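Local coordinates for protein arylsulfatase (Pseudoalteromonas sp. MB47, PDB 7AJ0) that probably hydrolyses sulfate esters of the seaweed polysaccharide fucoidan as an exo-acting sulfatase that assembles into a hexamer, at residues E25-R30 with D401-T406; E32-A37 with Q405-L410; E89-T94 with G357-K362; A367-N372 with A411-S416. All blocks are in the same frame, centred on the assembly; numbering follows the deposited sequence.

Interaction 1. Residues E25-R30 with D401-T406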
loop_
_atom_site.group_PDB
_atom_site.type_symbol
_atom_site.label_atom_id
_atom_site.label_comp_id
_atom_site.label_asym_id
_atom_site.label_seq_id
_atom_site.Cartn_x
_atom_site.Cartn_y
_atom_site.Cartn_z
ATOM N N GLU A 25 -7.786 -18.828 37.604
ATOM C CA GLU A 25 -8.153 -17.545 37.025
ATOM C C GLU A 25 -9.290 -16.929 37.836
ATOM O O GLU A 25 -10.324 -17.581 38.038
ATOM C CB GLU A 25 -8.582 -17.716 35.566
ATOM C CG GLU A 25 -8.992 -16.417 34.874
ATOM C CD GLU A 25 -7.846 -15.425 34.727
ATOM O OE1 GLU A 25 -6.674 -15.830 34.885
ATOM O OE2 GLU A 25 -8.120 -14.236 34.451
ATOM N N PRO A 26 -9.139 -15.698 38.328
ATOM C CA PRO A 26 -10.243 -15.065 39.060
ATOM C C PRO A 26 -11.503 -15.011 38.211
ATOM O O PRO A 26 -11.447 -14.837 36.993
ATOM C CB PRO A 26 -9.709 -13.661 39.367
ATOM C CG PRO A 26 -8.225 -13.817 39.360
ATOM C CD PRO A 26 -7.929 -14.853 38.310
ATOM N N ALA A 27 -12.650 -15.164 38.870
ATOM C CA ALA A 27 -13.939 -15.184 38.199
ATOM C C ALA A 27 -14.878 -14.176 38.844
ATOM O O ALA A 27 -14.734 -13.827 40.018
ATOM C CB ALA A 27 -14.577 -16.582 38.245
ATOM N N ILE A 28 -15.839 -13.710 38.061
ATOM C CA ILE A 28 -16.855 -12.786 38.571
ATOM C C ILE A 28 -17.929 -13.592 39.294
ATOM O O ILE A 28 -18.494 -14.526 38.703
ATOM C CB ILE A 28 -17.458 -11.971 37.430
ATOM C CG1 ILE A 28 -16.389 -11.102 36.766
ATOM C CG2 ILE A 28 -18.607 -11.109 37.943
ATOM C CD1 ILE A 28 -16.814 -10.521 35.433
ATOM N N PRO A 29 -18.241 -13.275 40.551
ATOM C CA PRO A 29 -19.319 -14.004 41.232
ATOM C C PRO A 29 -20.661 -13.769 40.553
ATOM O O PRO A 29 -21.001 -12.645 40.177
ATOM C CB PRO A 29 -19.298 -13.431 42.656
ATOM C CG PRO A 29 -17.951 -12.800 42.808
ATOM C CD PRO A 29 -17.580 -12.304 41.444
ATOM N N ARG A 30 -21.420 -14.851 40.391
ATOM C CA ARG A 30 -22.800 -14.792 39.903
ATOM C C ARG A 30 -23.688 -15.571 40.867
ATOM O O ARG A 30 -24.283 -16.593 40.507
ATOM C CB ARG A 30 -22.905 -15.349 38.486
ATOM C CG ARG A 30 -22.011 -14.657 37.466
ATOM C CD ARG A 30 -22.392 -13.199 37.261
ATOM N NE ARG A 30 -21.578 -12.571 36.223
ATOM C CZ ARG A 30 -21.470 -11.257 36.042
ATOM N NH1 ARG A 30 -22.123 -10.419 36.835
ATOM N NH2 ARG A 30 -20.700 -10.783 35.070
ATOM N N ASP A 401 -6.233 -21.353 33.637
ATOM C CA ASP A 401 -6.884 -20.200 33.036
ATOM C C ASP A 401 -8.382 -20.384 32.858
ATOM O O ASP A 401 -9.101 -19.388 32.715
ATOM C CB ASP A 401 -6.241 -19.905 31.678
ATOM C CG ASP A 401 -4.756 -19.631 31.786
ATOM O OD1 ASP A 401 -4.381 -18.550 32.287
ATOM O OD2 ASP A 401 -3.956 -20.503 31.385
ATOM N N GLY A 402 -8.866 -21.622 32.870
ATOM C CA GLY A 402 -10.276 -21.858 32.658
ATOM C C GLY A 402 -11.115 -21.428 33.846
ATOM O O GLY A 402 -10.674 -21.447 34.994
ATOM N N ILE A 403 -12.350 -21.030 33.549
ATOM C CA ILE A 403 -13.315 -20.604 34.554
ATOM C C ILE A 403 -14.565 -21.459 34.410
ATOM O O ILE A 403 -15.050 -21.676 33.293
ATOM C CB ILE A 403 -13.661 -19.109 34.413
ATOM C CG1 ILE A 403 -12.407 -18.256 34.614
ATOM C CG2 ILE A 403 -14.754 -18.729 35.399
ATOM C CD1 ILE A 403 -12.559 -16.823 34.142
ATOM N N ASP A 404 -15.081 -21.947 35.535
ATOM C CA ASP A 404 -16.344 -22.674 35.533
ATOM C C ASP A 404 -17.474 -21.740 35.115
ATOM O O ASP A 404 -17.703 -20.710 35.752
ATOM C CB ASP A 404 -16.610 -23.252 36.921
ATOM C CG ASP A 404 -17.963 -23.934 37.022
ATOM O OD1 ASP A 404 -18.514 -24.331 35.974
ATOM O OD2 ASP A 404 -18.479 -24.065 38.153
ATOM N N GLN A 405 -18.176 -22.099 34.039
ATOM C CA GLN A 405 -19.248 -21.278 33.491
ATOM C C GLN A 405 -20.619 -21.929 33.646
ATOM O O GLN A 405 -21.566 -21.543 32.953
ATOM C CB GLN A 405 -18.979 -20.976 32.014
ATOM C CG GLN A 405 -17.746 -20.124 31.754
ATOM C CD GLN A 405 -17.986 -18.650 32.013
ATOM O OE1 GLN A 405 -18.903 -18.277 32.745
ATOM N NE2 GLN A 405 -17.168 -17.799 31.403
ATOM N N THR A 406 -20.747 -22.911 34.539
ATOM C CA THR A 406 -22.032 -23.581 34.712
ATOM C C THR A 406 -23.127 -22.588 35.085
ATOM O O THR A 406 -24.257 -22.685 34.591
ATOM C CB THR A 406 -21.912 -24.676 35.773
ATOM O OG1 THR A 406 -21.013 -25.692 35.309
ATOM C CG2 THR A 406 -23.268 -25.296 36.063
HETATM O O HOH W 1 -11.046 -20.000 37.584
#
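Glu-25 lays its CB and CG over the backbone of Asp-401 and against the side chain of Ile-403. Two irregular loops of the sulfatase fold meet here, one running into helix 31-48, the other into helix 406-409. Glu-25 CB sits 3.3 Å from Asp-401 O. Its CG stands anti to the backbone N (chi1 180°), which brings it to 3.7 Å from Ile-403 CD1. The same CD1 reaches Pro-26 O at 3.6 Å. The other branch of Ile-403, CG2, meets Ala-27 CB at 3.6 Å, so the isoleucine spans the N-terminal loop with both arms. The two acidic ends lie near each other, with Glu-25 OE1 4.4 Å from Asp-401 OD1. Tyr-399 OH satisfies Glu-25 OE1. Asp-401 OD1 forms a salt bridge with Arg-117, which probably offsets its charge, and Asp-401 OD2 takes the backbone N of Leu-114. A water donates to Glu-25 O and Gly-402 O and so bridges the two backbones. Asp-404 forms an Asx turn before helix 406-409. Its OD1 receives Thr-406 N at 3.0 Å from above the carboxylate plane and Thr-406 OG1 at 2.9 Å on its syn lone pair.

Interaction 2. Residues E32-A37 with Q405-L410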
loop_
_atom_site.group_PDB
_atom_site.type_symbol
_atom_site.label_atom_id
_atom_site.label_comp_id
_atom_site.label_asym_id
_atom_site.label_seq_id
_atom_site.Cartn_x
_atom_site.Cartn_y
_atom_site.Cartn_z
ATOM N N GLU A 32 -26.653 -15.429 42.289
ATOM C CA GLU A 32 -28.043 -15.776 42.005
ATOM C C GLU A 32 -28.130 -16.777 40.857
ATOM O O GLU A 32 -28.923 -17.724 40.907
ATOM C CB GLU A 32 -28.851 -14.519 41.693
ATOM C CG GLU A 32 -28.969 -13.554 42.868
ATOM C CD GLU A 32 -29.546 -14.208 44.115
ATOM O OE1 GLU A 32 -30.570 -14.918 44.005
ATOM O OE2 GLU A 32 -28.965 -14.019 45.205
ATOM N N GLN A 33 -27.319 -16.588 39.814
ATOM C CA GLN A 33 -27.253 -17.580 38.747
ATOM C C GLN A 33 -26.750 -18.917 39.280
ATOM O O GLN A 33 -27.219 -19.980 38.856
ATOM C CB GLN A 33 -26.356 -17.068 37.619
ATOM C CG GLN A 33 -26.915 -15.843 36.899
ATOM C CD GLN A 33 -25.941 -15.229 35.903
ATOM O OE1 GLN A 33 -25.959 -14.020 35.675
ATOM N NE2 GLN A 33 -25.096 -16.058 35.303
ATOM N N GLU A 34 -25.804 -18.883 40.222
ATOM C CA GLU A 34 -25.275 -20.121 40.788
ATOM C C GLU A 34 -26.349 -20.877 41.564
ATOM O O GLU A 34 -26.401 -22.111 41.514
ATOM C CB GLU A 34 -24.071 -19.808 41.681
ATOM C CG GLU A 34 -23.509 -20.998 42.450
ATOM C CD GLU A 34 -22.906 -22.065 41.551
ATOM O OE1 GLU A 34 -22.704 -21.796 40.347
ATOM O OE2 GLU A 34 -22.634 -23.178 42.053
ATOM N N LYS A 35 -27.211 -20.160 42.291
ATOM C CA LYS A 35 -28.322 -20.825 42.965
ATOM C C LYS A 35 -29.215 -21.551 41.966
ATOM O O LYS A 35 -29.626 -22.692 42.203
ATOM C CB LYS A 35 -29.144 -19.816 43.764
ATOM C CG LYS A 35 -28.578 -19.482 45.131
ATOM C CD LYS A 35 -29.471 -18.483 45.850
ATOM C CE LYS A 35 -28.662 -17.550 46.740
ATOM N NZ LYS A 35 -29.503 -16.450 47.296
ATOM N N VAL A 36 -29.531 -20.898 40.844
ATOM C CA VAL A 36 -30.354 -21.537 39.822
ATOM C C VAL A 36 -29.651 -22.768 39.268
ATOM O O VAL A 36 -30.266 -23.827 39.093
ATOM C CB VAL A 36 -30.691 -20.533 38.704
ATOM C CG1 VAL A 36 -31.142 -21.267 37.452
ATOM C CG2 VAL A 36 -31.761 -19.561 39.166
ATOM N N ALA A 37 -28.353 -22.651 38.979
ATOM C CA ALA A 37 -27.626 -23.775 38.400
ATOM C C ALA A 37 -27.553 -24.948 39.370
ATOM O O ALA A 37 -27.707 -26.107 38.966
ATOM C CB ALA A 37 -26.221 -23.331 37.991
ATOM N N GLN A 405 -18.176 -22.099 34.039
ATOM C CA GLN A 405 -19.248 -21.278 33.491
ATOM C C GLN A 405 -20.619 -21.929 33.646
ATOM O O GLN A 405 -21.566 -21.543 32.953
ATOM C CB GLN A 405 -18.979 -20.976 32.014
ATOM C CG GLN A 405 -17.746 -20.124 31.754
ATOM C CD GLN A 405 -17.986 -18.650 32.013
ATOM O OE1 GLN A 405 -18.903 -18.277 32.745
ATOM N NE2 GLN A 405 -17.168 -17.799 31.403
ATOM N N THR A 406 -20.747 -22.911 34.539
ATOM C CA THR A 406 -22.032 -23.581 34.712
ATOM C C THR A 406 -23.127 -22.588 35.085
ATOM O O THR A 406 -24.257 -22.685 34.591
ATOM C CB THR A 406 -21.912 -24.676 35.773
ATOM O OG1 THR A 406 -21.013 -25.692 35.309
ATOM C CG2 THR A 406 -23.268 -25.296 36.063
ATOM N N ALA A 407 -22.813 -21.623 35.955
ATOM C CA ALA A 407 -23.781 -20.591 36.309
ATOM C C ALA A 407 -24.107 -19.681 35.133
ATOM O O ALA A 407 -25.169 -19.048 35.123
ATOM C CB ALA A 407 -23.252 -19.752 37.474
ATOM N N PHE A 408 -23.217 -19.596 34.147
ATOM C CA PHE A 408 -23.467 -18.782 32.961
ATOM C C PHE A 408 -24.325 -19.532 31.950
ATOM O O PHE A 408 -25.257 -18.957 31.377
ATOM C CB PHE A 408 -22.123 -18.361 32.362
ATOM C CG PHE A 408 -22.219 -17.695 31.019
ATOM C CD1 PHE A 408 -23.004 -16.568 30.835
ATOM C CD2 PHE A 408 -21.487 -18.180 29.945
ATOM C CE1 PHE A 408 -23.074 -15.950 29.598
ATOM C CE2 PHE A 408 -21.550 -17.565 28.707
ATOM C CZ PHE A 408 -22.345 -16.449 28.532
ATOM N N LEU A 409 -24.047 -20.823 31.747
ATOM C CA LEU A 409 -24.759 -21.593 30.736
ATOM C C LEU A 409 -26.157 -22.005 31.185
ATOM O O LEU A 409 -27.041 -22.182 30.339
ATOM C CB LEU A 409 -23.954 -22.842 30.369
ATOM C CG LEU A 409 -22.610 -22.625 29.674
ATOM C CD1 LEU A 409 -21.859 -23.941 29.532
ATOM C CD2 LEU A 409 -22.803 -21.975 28.315
ATOM N N LEU A 410 -26.380 -22.168 32.488
ATOM C CA LEU A 410 -27.649 -22.672 32.998
ATOM C C LEU A 410 -28.581 -21.572 33.492
ATOM O O LEU A 410 -29.684 -21.879 33.954
ATOM C CB LEU A 410 -27.401 -23.674 34.132
ATOM C CG LEU A 410 -26.524 -24.875 33.788
ATOM C CD1 LEU A 410 -26.429 -25.822 34.972
ATOM C CD2 LEU A 410 -27.053 -25.601 32.568
#
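A helix-to-helix contact sets the N-terminal helix 31-48 against the short helix 406-409 of the sulfatase fold. The alanines Ala-37 and Ala-407 at the interface let the helices come close; the CA atoms of Glu-34 and Ala-407 are 4.7 Å apart. Gln-33 makes the one direct hydrogen bond between the segments. Its NE2 donates to Ala-407 O at 3.0 Å with an N-H...O angle of 156°. The donor stands well above the carbonyl plane, while the oxygen lies near the plane of the glutamine amide. The extended chain beyond CG (chi2 172°) carries the amide to this oxygen. Gln-33 OE1 accepts Lys-415 N, so both ends of the amide are used and its rotation is fixed. Beside it, Glu-34 OE1 touches Ala-407 CB at 3.6 Å, and Glu-34 OE2 forms a salt bridge with Arg-386. One turn on, Ala-37 CB fits among apolar groups. It is 3.9 Å from Leu-410 CD1 and 4.0 Å from Thr-406 CG2. Leu-41, further along the same helix, also packs on Thr-406 and Leu-410. Leu-410 O accepts from Lys-40 NZ, and Val-36 CG1 lies 3.8 Å from this same oxygen.

Interaction 3. Residues E89-T94 with G357-K362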
loop_
_atom_site.group_PDB
_atom_site.type_symbol
_atom_site.label_atom_id
_atom_site.label_comp_id
_atom_site.label_asym_id
_atom_site.label_seq_id
_atom_site.Cartn_x
_atom_site.Cartn_y
_atom_site.Cartn_z
ATOM N N GLU A 89 -32.811 -24.058 19.635
ATOM C CA GLU A 89 -33.386 -24.750 20.781
ATOM C C GLU A 89 -32.455 -24.737 21.983
ATOM O O GLU A 89 -32.705 -25.452 22.958
ATOM C CB GLU A 89 -33.740 -26.186 20.396
ATOM C CG GLU A 89 -34.894 -26.261 19.416
ATOM C CD GLU A 89 -34.986 -27.596 18.715
ATOM O OE1 GLU A 89 -34.240 -28.526 19.090
ATOM O OE2 GLU A 89 -35.804 -27.711 17.780
ATOM N N GLY A 90 -31.400 -23.936 21.936
ATOM C CA GLY A 90 -30.460 -23.824 23.044
ATOM C C GLY A 90 -29.902 -22.432 23.135
ATOM O O GLY A 90 -30.620 -21.449 22.908
ATOM N N LEU A 91 -28.615 -22.335 23.452
ATOM C CA LEU A 91 -27.945 -21.063 23.696
ATOM C C LEU A 91 -26.854 -20.869 22.655
ATOM O O LEU A 91 -25.980 -21.728 22.498
ATOM C CB LEU A 91 -27.359 -21.032 25.110
ATOM C CG LEU A 91 -26.351 -19.942 25.462
ATOM C CD1 LEU A 91 -26.969 -18.565 25.364
ATOM C CD2 LEU A 91 -25.799 -20.179 26.867
ATOM N N ARG A 92 -26.908 -19.745 21.945
ATOM C CA ARG A 92 -25.892 -19.388 20.966
ATOM C C ARG A 92 -24.994 -18.310 21.562
ATOM O O ARG A 92 -25.472 -17.230 21.926
ATOM C CB ARG A 92 -26.527 -18.905 19.664
ATOM C CG ARG A 92 -25.512 -18.519 18.601
ATOM C CD ARG A 92 -26.145 -18.432 17.225
ATOM N NE ARG A 92 -27.113 -17.345 17.117
ATOM C CZ ARG A 92 -26.803 -16.092 16.792
ATOM N NH1 ARG A 92 -25.543 -15.754 16.553
ATOM N NH2 ARG A 92 -27.756 -15.174 16.712
ATOM N N LEU A 93 -23.704 -18.609 21.669
ATOM C CA LEU A 93 -22.718 -17.687 22.217
ATOM C C LEU A 93 -22.047 -16.940 21.072
ATOM O O LEU A 93 -21.488 -17.562 20.161
ATOM C CB LEU A 93 -21.680 -18.439 23.047
ATOM C CG LEU A 93 -22.205 -19.155 24.289
ATOM C CD1 LEU A 93 -21.091 -19.951 24.947
ATOM C CD2 LEU A 93 -22.802 -18.165 25.274
ATOM N N THR A 94 -22.097 -15.610 21.120
ATOM C CA THR A 94 -21.533 -14.774 20.071
ATOM C C THR A 94 -20.160 -14.214 20.424
ATOM O O THR A 94 -19.552 -13.538 19.588
ATOM C CB THR A 94 -22.487 -13.618 19.741
ATOM O OG1 THR A 94 -22.842 -12.919 20.941
ATOM C CG2 THR A 94 -23.750 -14.140 19.078
ATOM N N GLY A 357 -19.956 -21.012 18.992
ATOM C CA GLY A 357 -20.136 -21.713 20.247
ATOM C C GLY A 357 -21.593 -21.882 20.619
ATOM O O GLY A 357 -22.299 -20.895 20.846
ATOM N N ILE A 358 -22.057 -23.126 20.686
ATOM C CA ILE A 358 -23.457 -23.427 20.951
ATOM C C ILE A 358 -23.529 -24.391 22.124
ATOM O O ILE A 358 -22.811 -25.396 22.152
ATOM C CB ILE A 358 -24.158 -24.035 19.719
ATOM C CG1 ILE A 358 -24.088 -23.072 18.536
ATOM C CG2 ILE A 358 -25.608 -24.377 20.049
ATOM C CD1 ILE A 358 -24.333 -23.740 17.200
ATOM N N ALA A 359 -24.395 -24.084 23.085
ATOM C CA ALA A 359 -24.657 -24.951 24.226
ATOM C C ALA A 359 -26.112 -25.391 24.160
ATOM O O ALA A 359 -27.016 -24.550 24.131
ATOM C CB ALA A 359 -24.362 -24.232 25.544
ATOM N N TYR A 360 -26.333 -26.704 24.124
ATOM C CA TYR A 360 -27.669 -27.284 24.081
ATOM C C TYR A 360 -27.801 -28.300 25.205
ATOM O O TYR A 360 -26.940 -29.174 25.359
ATOM C CB TYR A 360 -27.940 -27.949 22.727
ATOM C CG TYR A 360 -29.259 -28.685 22.656
ATOM C CD1 TYR A 360 -30.429 -28.021 22.315
ATOM C CD2 TYR A 360 -29.333 -30.046 22.926
ATOM C CE1 TYR A 360 -31.635 -28.688 22.249
ATOM C CE2 TYR A 360 -30.534 -30.723 22.864
ATOM C CZ TYR A 360 -31.682 -30.039 22.526
ATOM O OH TYR A 360 -32.883 -30.706 22.460
ATOM N N TRP A 361 -28.872 -28.186 25.990
ATOM C CA TRP A 361 -29.127 -29.127 27.082
ATOM C C TRP A 361 -30.639 -29.188 27.285
ATOM O O TRP A 361 -31.224 -28.291 27.899
ATOM C CB TRP A 361 -28.399 -28.710 28.353
ATOM C CG TRP A 361 -28.247 -29.821 29.367
ATOM C CD1 TRP A 361 -28.953 -30.989 29.419
ATOM C CD2 TRP A 361 -27.330 -29.857 30.468
ATOM N NE1 TRP A 361 -28.535 -31.748 30.484
ATOM C CE2 TRP A 361 -27.537 -31.079 31.143
ATOM C CE3 TRP A 361 -26.354 -28.979 30.949
ATOM C CZ2 TRP A 361 -26.805 -31.441 32.272
ATOM C CZ3 TRP A 361 -25.627 -29.341 32.070
ATOM C CH2 TRP A 361 -25.857 -30.561 32.720
ATOM N N LYS A 362 -31.256 -30.250 26.766
ATOM C CA LYS A 362 -32.704 -30.423 26.793
ATOM C C LYS A 362 -33.261 -30.344 28.207
ATOM O O LYS A 362 -32.984 -31.213 29.038
ATOM C CB LYS A 362 -33.063 -31.769 26.149
ATOM C CG LYS A 362 -34.530 -32.163 26.208
ATOM C CD LYS A 362 -35.361 -31.445 25.165
ATOM C CE LYS A 362 -36.558 -32.293 24.746
ATOM N NZ LYS A 362 -36.131 -33.536 24.038
HETATM O O HOH W 2 -31.002 -26.495 25.192
HETATM O O HOH W 3 -35.240 -29.094 22.176
#
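Leu-91 and Ala-359 form a hydrogen-bonded antiparallel pair in the large mixed sheet of the sulfatase fold. Leu-91 N donates to Ala-359 O at 2.8 Å, and Ala-359 N returns a bond to Leu-91 O at 2.9 Å. Leu-93 N reaches Gly-357 O almost in line with its C=O. Between them, Arg-92 and Ile-358 are a non-hydrogen-bonded pair. A CB on Gly-90 would clash with Ala-359 O. Next comes Tyr-360, whose CG lies anti to the backbone N (chi1 175°). This lays the ring alongside Glu-89, with CE1 3.8 Å from Glu-89 CB. The carboxylate and ring planes are 47° apart. A water bonds Tyr-360 OH at 2.9 Å and donates weakly to Glu-89 OE1, while Glu-89 OE2 forms a salt bridge with Lys-85. A valine for this tyrosine has neither ring nor hydroxyl, and would probably leave a gap beside Glu-89 CB and the bridging water less firmly held. A second water joins the two backbones, accepting from Trp-361 N and donating to Glu-89 O. Further out, Leu-409 packs on Leu-91 and Ala-359. On the opposite face, helix 81-88 covers Ile-358, and Arg-92 makes a cation-pi contact with Tyr-70.

Interaction 4. Residues A367-N372 with A411-S416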
loop_
_atom_site.group_PDB
_atom_site.type_symbol
_atom_site.label_atom_id
_atom_site.label_comp_id
_atom_site.label_asym_id
_atom_site.label_seq_id
_atom_site.Cartn_x
_atom_site.Cartn_y
_atom_site.Cartn_z
ATOM N N ALA A 367 -34.432 -22.546 25.420
ATOM C CA ALA A 367 -34.245 -22.388 23.990
ATOM C C ALA A 367 -34.286 -20.920 23.587
ATOM O O ALA A 367 -34.941 -20.094 24.227
ATOM C CB ALA A 367 -35.320 -23.163 23.227
ATOM N N GLY A 368 -33.569 -20.604 22.512
ATOM C CA GLY A 368 -33.655 -19.290 21.916
ATOM C C GLY A 368 -32.829 -18.219 22.580
ATOM O O GLY A 368 -33.162 -17.035 22.463
ATOM N N GLN A 369 -31.760 -18.591 23.272
ATOM C CA GLN A 369 -30.895 -17.622 23.924
ATOM C C GLN A 369 -29.730 -17.258 23.013
ATOM O O GLN A 369 -29.064 -18.140 22.462
ATOM C CB GLN A 369 -30.353 -18.171 25.242
ATOM C CG GLN A 369 -31.354 -18.226 26.366
ATOM C CD GLN A 369 -30.732 -18.741 27.646
ATOM O OE1 GLN A 369 -30.067 -17.998 28.368
ATOM N NE2 GLN A 369 -30.928 -20.025 27.924
ATOM N N VAL A 370 -29.487 -15.960 22.862
ATOM C CA VAL A 370 -28.280 -15.445 22.229
ATOM C C VAL A 370 -27.581 -14.578 23.267
ATOM O O VAL A 370 -28.145 -13.577 23.728
ATOM C CB VAL A 370 -28.585 -14.650 20.952
ATOM C CG1 VAL A 370 -27.301 -14.392 20.179
ATOM C CG2 VAL A 370 -29.587 -15.396 20.088
ATOM N N ASN A 371 -26.368 -14.971 23.645
ATOM C CA ASN A 371 -25.648 -14.355 24.752
ATOM C C ASN A 371 -24.248 -13.984 24.296
ATOM O O ASN A 371 -23.516 -14.832 23.777
ATOM C CB ASN A 371 -25.585 -15.306 25.951
ATOM C CG ASN A 371 -25.261 -14.593 27.246
ATOM O OD1 ASN A 371 -24.476 -13.645 27.267
ATOM N ND2 ASN A 371 -25.869 -15.043 28.335
ATOM N N ASN A 372 -23.876 -12.720 24.499
ATOM C CA ASN A 372 -22.583 -12.203 24.073
ATOM C C ASN A 372 -21.551 -12.212 25.197
ATOM O O ASN A 372 -20.512 -11.552 25.081
ATOM C CB ASN A 372 -22.751 -10.786 23.519
ATOM C CG ASN A 372 -21.611 -10.372 22.606
ATOM O OD1 ASN A 372 -20.993 -11.208 21.946
ATOM N ND2 ASN A 372 -21.329 -9.075 22.561
ATOM N N ALA A 411 -28.173 -20.312 33.408
ATOM C CA ALA A 411 -29.017 -19.189 33.788
ATOM C C ALA A 411 -29.651 -18.570 32.548
ATOM O O ALA A 411 -28.990 -18.400 31.520
ATOM C CB ALA A 411 -28.213 -18.128 34.543
ATOM N N ASP A 412 -30.937 -18.241 32.649
ATOM C CA ASP A 412 -31.617 -17.544 31.565
ATOM C C ASP A 412 -30.989 -16.171 31.360
ATOM O O ASP A 412 -31.014 -15.327 32.263
ATOM C CB ASP A 412 -33.107 -17.409 31.871
ATOM C CG ASP A 412 -33.858 -18.720 31.723
ATOM O OD1 ASP A 412 -33.283 -19.677 31.160
ATOM O OD2 ASP A 412 -35.022 -18.795 32.170
ATOM N N ASN A 413 -30.426 -15.951 30.175
ATOM C CA ASN A 413 -29.754 -14.695 29.845
ATOM C C ASN A 413 -28.748 -14.322 30.929
ATOM O O ASN A 413 -28.672 -13.179 31.385
ATOM C CB ASN A 413 -30.774 -13.579 29.635
ATOM C CG ASN A 413 -31.955 -14.027 28.804
ATOM O OD1 ASN A 413 -31.833 -14.246 27.599
ATOM N ND2 ASN A 413 -33.109 -14.172 29.447
ATOM N N GLY A 414 -27.967 -15.313 31.347
ATOM C CA GLY A 414 -27.031 -15.100 32.426
ATOM C C GLY A 414 -25.835 -14.274 32.001
ATOM O O GLY A 414 -25.518 -14.127 30.820
ATOM N N LYS A 415 -25.162 -13.715 32.997
ATOM C CA LYS A 415 -23.927 -12.983 32.769
ATOM C C LYS A 415 -22.733 -13.908 32.961
ATOM O O LYS A 415 -22.760 -14.835 33.777
ATOM C CB LYS A 415 -23.839 -11.779 33.704
ATOM C CG LYS A 415 -24.915 -10.737 33.431
ATOM C CD LYS A 415 -24.824 -9.554 34.384
ATOM C CE LYS A 415 -25.919 -8.537 34.095
ATOM N NZ LYS A 415 -25.764 -7.299 34.905
ATOM N N SER A 416 -21.687 -13.653 32.186
ATOM C CA SER A 416 -20.511 -14.510 32.196
ATOM C C SER A 416 -19.705 -14.321 33.476
ATOM O O SER A 416 -19.699 -13.247 34.083
ATOM C CB SER A 416 -19.645 -14.206 30.974
ATOM O OG SER A 416 -18.437 -14.939 31.001
HETATM O O HOH W 4 -29.477 -20.877 29.967
HETATM O O HOH W 5 -31.333 -14.267 24.300
HETATM O O HOH W 6 -28.966 -14.104 26.531
#
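Asn-371 ND2 donates to Gly-414 O at 2.7 Å, in a bond of 170° that lies in the carbonyl plane on a lone pair. CG of Asn-371 is anti to the backbone N (chi1 -162°), which sends the amide out from strand 369-371 to this carbonyl. Its OD1 takes Gly-373 N, so both ends of the amide are held. Two residues earlier, on the same side of the strand, Gln-369 OE1 accepts Asn-413 N at 2.8 Å. This donor stands 39° above the carbonyl plane. Gln-369 NE2 donates to Ser-366 O and to a water at 2.6 Å, and that water makes a weak bond to Ala-411 O. An alanine in place of Gln-369 removes the OE1 acceptor, which would probably leave Asn-413 N without its mate and the turn less firmly tied to the strand. Asp-412 OD1 bonds Ser-366 OG. A CB on Gly-414 would clash with Ala-411 CB, which favours glycine there. Asn-413, third in the turn, takes a positive phi, and Gly-414 N closes onto Ala-411 O at 3.3 Å. This makes a type II beta turn, here docked by two side-chain amides on a strand of the central sulfatase sheet.

Overall arrangement
Along the chain the first segments come as 25-30, 32-37, 89-94 and 367-372. Interaction 3 falls entirely between the two segments of interaction 1, and also of interaction 2. Interaction 4 opens after interaction 3 closes, and its segments alternate with those of 1 and 2. Interactions 3 and 4 have centres about 9 Å apart and share the large mixed sheet, where strand 91-97 runs between 354-360 and 369-371. Helix 406-409 of interaction 2 packs on this sheet through Phe-408 and Leu-409. Interaction 1 shares Gln-405 and Thr-406 with interaction 2, their centres about 11 Å apart. The N-terminal residues are thus joined to the sheet through 401-416. Interactions 3 and 4 also touch a second subunit.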